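Local coordinates for DltD domain-containing protein (Beauveria bassiana, PDB 7D78), which is a thioesterase with an alpha/beta hydrolase fold that probably acts as a polyketide cyclase, closing medium-ring lactones, at residues L160-Q164 against Y239-W245. Numbering follows the deposited sequence.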
loop_
_atom_site.group_PDB
_atom_site.type_symbol
_atom_site.label_atom_id
_atom_site.label_comp_id
_atom_site.label_asym_id
_atom_site.label_seq_id
_atom_site.Cartn_x
_atom_site.Cartn_y
_atom_site.Cartn_z
ATOM N N LEU A 160 -10.070 11.818 -1.728
ATOM C CA LEU A 160 -8.700 11.855 -1.246
ATOM C C LEU A 160 -8.531 11.527 0.230
ATOM O O LEU A 160 -7.389 11.494 0.713
ATOM C CB LEU A 160 -8.088 13.233 -1.535
ATOM C CG LEU A 160 -8.071 13.611 -3.015
ATOM C CD1 LEU A 160 -7.855 15.116 -3.162
ATOM C CD2 LEU A 160 -6.976 12.841 -3.738
ATOM N N SER A 161 -9.613 11.281 0.960
ATOM C CA SER A 161 -9.535 10.857 2.352
ATOM C C SER A 161 -10.722 9.942 2.626
ATOM O O SER A 161 -11.709 9.947 1.882
ATOM C CB SER A 161 -9.538 12.051 3.319
ATOM O OG SER A 161 -10.727 12.809 3.161
ATOM N N PHE A 162 -10.619 9.155 3.704
ATOM C CA PHE A 162 -11.576 8.067 3.913
ATOM C C PHE A 162 -12.011 7.878 5.362
ATOM O O PHE A 162 -13.178 7.568 5.615
ATOM C CB PHE A 162 -10.981 6.770 3.356
ATOM C CG PHE A 162 -10.637 6.878 1.902
ATOM C CD1 PHE A 162 -11.627 6.714 0.936
ATOM C CD2 PHE A 162 -9.362 7.249 1.505
ATOM C CE1 PHE A 162 -11.342 6.865 -0.411
ATOM C CE2 PHE A 162 -9.061 7.402 0.162
ATOM C CZ PHE A 162 -10.053 7.203 -0.797
ATOM N N TYR A 163 -11.093 8.046 6.308
ATOM C CA TYR A 163 -11.375 7.802 7.715
ATOM C C TYR A 163 -11.815 9.086 8.410
ATOM O O TYR A 163 -11.188 10.134 8.244
ATOM C CB TYR A 163 -10.133 7.246 8.413
ATOM C CG TYR A 163 -9.987 5.747 8.313
ATOM C CD1 TYR A 163 -9.466 5.148 7.168
ATOM C CD2 TYR A 163 -10.366 4.926 9.375
ATOM C CE1 TYR A 163 -9.331 3.766 7.082
ATOM C CE2 TYR A 163 -10.225 3.555 9.306
ATOM C CZ TYR A 163 -9.708 2.976 8.157
ATOM O OH TYR A 163 -9.587 1.609 8.102
ATOM N N GLN A 164 -12.883 8.995 9.196
ATOM C CA GLN A 164 -13.171 9.987 10.223
ATOM C C GLN A 164 -12.416 9.574 11.476
ATOM O O GLN A 164 -12.509 8.418 11.902
ATOM C CB GLN A 164 -14.677 10.074 10.503
ATOM C CG GLN A 164 -15.483 10.651 9.330
ATOM C CD GLN A 164 -16.989 10.549 9.538
ATOM O OE1 GLN A 164 -17.462 10.362 10.653
ATOM N NE2 GLN A 164 -17.744 10.666 8.457
ATOM N N TYR A 239 -11.209 -1.700 4.078
ATOM C CA TYR A 239 -10.870 -0.609 4.979
ATOM C C TYR A 239 -9.430 -0.704 5.470
ATOM O O TYR A 239 -8.830 0.317 5.817
ATOM C CB TYR A 239 -11.849 -0.598 6.149
ATOM C CG TYR A 239 -13.284 -0.367 5.721
ATOM C CD1 TYR A 239 -13.588 0.438 4.619
ATOM C CD2 TYR A 239 -14.335 -0.949 6.420
ATOM C CE1 TYR A 239 -14.923 0.651 4.229
ATOM C CE2 TYR A 239 -15.653 -0.744 6.047
ATOM C CZ TYR A 239 -15.945 0.057 4.965
ATOM O OH TYR A 239 -17.271 0.244 4.622
ATOM N N GLN A 240 -8.869 -1.916 5.531
ATOM C CA GLN A 240 -7.448 -2.050 5.837
ATOM C C GLN A 240 -6.593 -1.449 4.723
ATOM O O GLN A 240 -5.623 -0.726 4.988
ATOM C CB GLN A 240 -7.098 -3.523 6.056
ATOM C CG GLN A 240 -5.610 -3.786 6.305
ATOM C CD GLN A 240 -5.120 -3.158 7.596
ATOM O OE1 GLN A 240 -4.559 -2.049 7.604
ATOM N NE2 GLN A 240 -5.342 -3.849 8.696
ATOM N N LYS A 241 -6.938 -1.738 3.465
ATOM C CA LYS A 241 -6.211 -1.147 2.346
ATOM C C LYS A 241 -6.330 0.372 2.356
ATOM O O LYS A 241 -5.360 1.081 2.070
ATOM C CB LYS A 241 -6.734 -1.717 1.024
ATOM C CG LYS A 241 -6.800 -3.251 0.966
ATOM C CD LYS A 241 -5.452 -3.864 1.360
ATOM C CE LYS A 241 -5.514 -5.388 1.440
ATOM N NZ LYS A 241 -4.168 -5.960 1.806
ATOM N N LEU A 242 -7.514 0.890 2.685
ATOM C CA LEU A 242 -7.693 2.336 2.732
ATOM C C LEU A 242 -6.931 2.958 3.894
ATOM O O LEU A 242 -6.544 4.129 3.816
ATOM C CB LEU A 242 -9.182 2.689 2.829
ATOM C CG LEU A 242 -10.055 2.192 1.668
ATOM C CD1 LEU A 242 -11.473 2.711 1.828
ATOM C CD2 LEU A 242 -9.465 2.643 0.325
ATOM N N ALA A 243 -6.701 2.202 4.975
ATOM C CA ALA A 243 -5.929 2.748 6.088
ATOM C C ALA A 243 -4.488 3.007 5.676
ATOM O O ALA A 243 -3.879 3.989 6.113
ATOM C CB ALA A 243 -5.972 1.795 7.284
ATOM N N TRP A 244 -3.929 2.110 4.857
ATOM C CA TRP A 244 -2.548 2.215 4.403
ATOM C C TRP A 244 -2.372 3.325 3.372
ATOM O O TRP A 244 -1.329 3.988 3.348
ATOM C CB TRP A 244 -2.102 0.898 3.765
ATOM C CG TRP A 244 -2.070 -0.377 4.607
ATOM C CD1 TRP A 244 -2.352 -1.642 4.159
ATOM C CD2 TRP A 244 -1.694 -0.520 5.986
ATOM N NE1 TRP A 244 -2.179 -2.552 5.167
ATOM C CE2 TRP A 244 -1.776 -1.896 6.297
ATOM C CE3 TRP A 244 -1.292 0.373 6.984
ATOM C CZ2 TRP A 244 -1.483 -2.394 7.568
ATOM C CZ3 TRP A 244 -0.996 -0.119 8.236
ATOM C CH2 TRP A 244 -1.100 -1.494 8.522
ATOM N N TRP A 245 -3.378 3.531 2.524
ATOM C CA TRP A 245 -3.264 4.403 1.363
ATOM C C TRP A 245 -3.095 5.852 1.787
ATOM O O TRP A 245 -3.877 6.369 2.593
ATOM C CB TRP A 245 -4.516 4.264 0.503
ATOM C CG TRP A 245 -4.405 4.707 -0.925
ATOM C CD1 TRP A 245 -3.271 4.777 -1.693
ATOM C CD2 TRP A 245 -5.491 5.102 -1.773
ATOM N NE1 TRP A 245 -3.595 5.191 -2.975
ATOM C CE2 TRP A 245 -4.947 5.402 -3.043
ATOM C CE3 TRP A 245 -6.878 5.225 -1.581
ATOM C CZ2 TRP A 245 -5.741 5.811 -4.116
ATOM C CZ3 TRP A 245 -7.662 5.627 -2.644
ATOM C CH2 TRP A 245 -7.092 5.909 -3.902
#
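Phe162 and Tyr163 lie in the loop that leaves strand 150-156 of the alpha/beta hydrolase sheet for helix 168-183, and they tie it to the short helix 238-244, some 75 residues further along the chain. The polar link is a single hydrogen bond, Tyr163 OH to Tyr239 O at 2.7 Å. That carbonyl already accepts the helical bond from Ala243 N, 3.0 Å from Tyr239 O; the hydroxyl comes to the opposite face of its plane, 55° out of it, so the two donors do not compete for one position. A tyrosine suits the place because its long flat ring spans the gap and delivers a donor at the far end. Along the way its CE1 rests 3.7 Å from Ala243 CA, where a small methyl side chain lets the ring lie close to the backbone. A phenylalanine in place of Tyr163 would probably keep much of this packing but cost the Tyr239 carbonyl its second hydrogen bond.

Phe162 makes purely apolar contacts, and a flat, nonpolar ring suits this buried place between a leucine and a tryptophan. With CG anti to the carbonyl carbon (chi1 -58°), its ring is directed at the helix's C-terminal end, where CZ meets Trp245 CZ3 at 3.4 Å. The planes are nearly parallel, inclined by 24°, yet with centroids 5.5 Å apart the rings are slid so far that they barely overlap. Phe162 CD1 also touches Leu242 CD1 at 4.1 Å, the leucine side chain crossing that of Phe162 at about a right angle.

Phe172 of helix 168-183 packs on both Tyr163 and Ala243. Trp245, just past the end of its helix, meets Phe135 and Thr138 of helix 135-146 and Leu104 of helix 103-118, near but not touching the probable nucleophile elbow that follows strand 127-133.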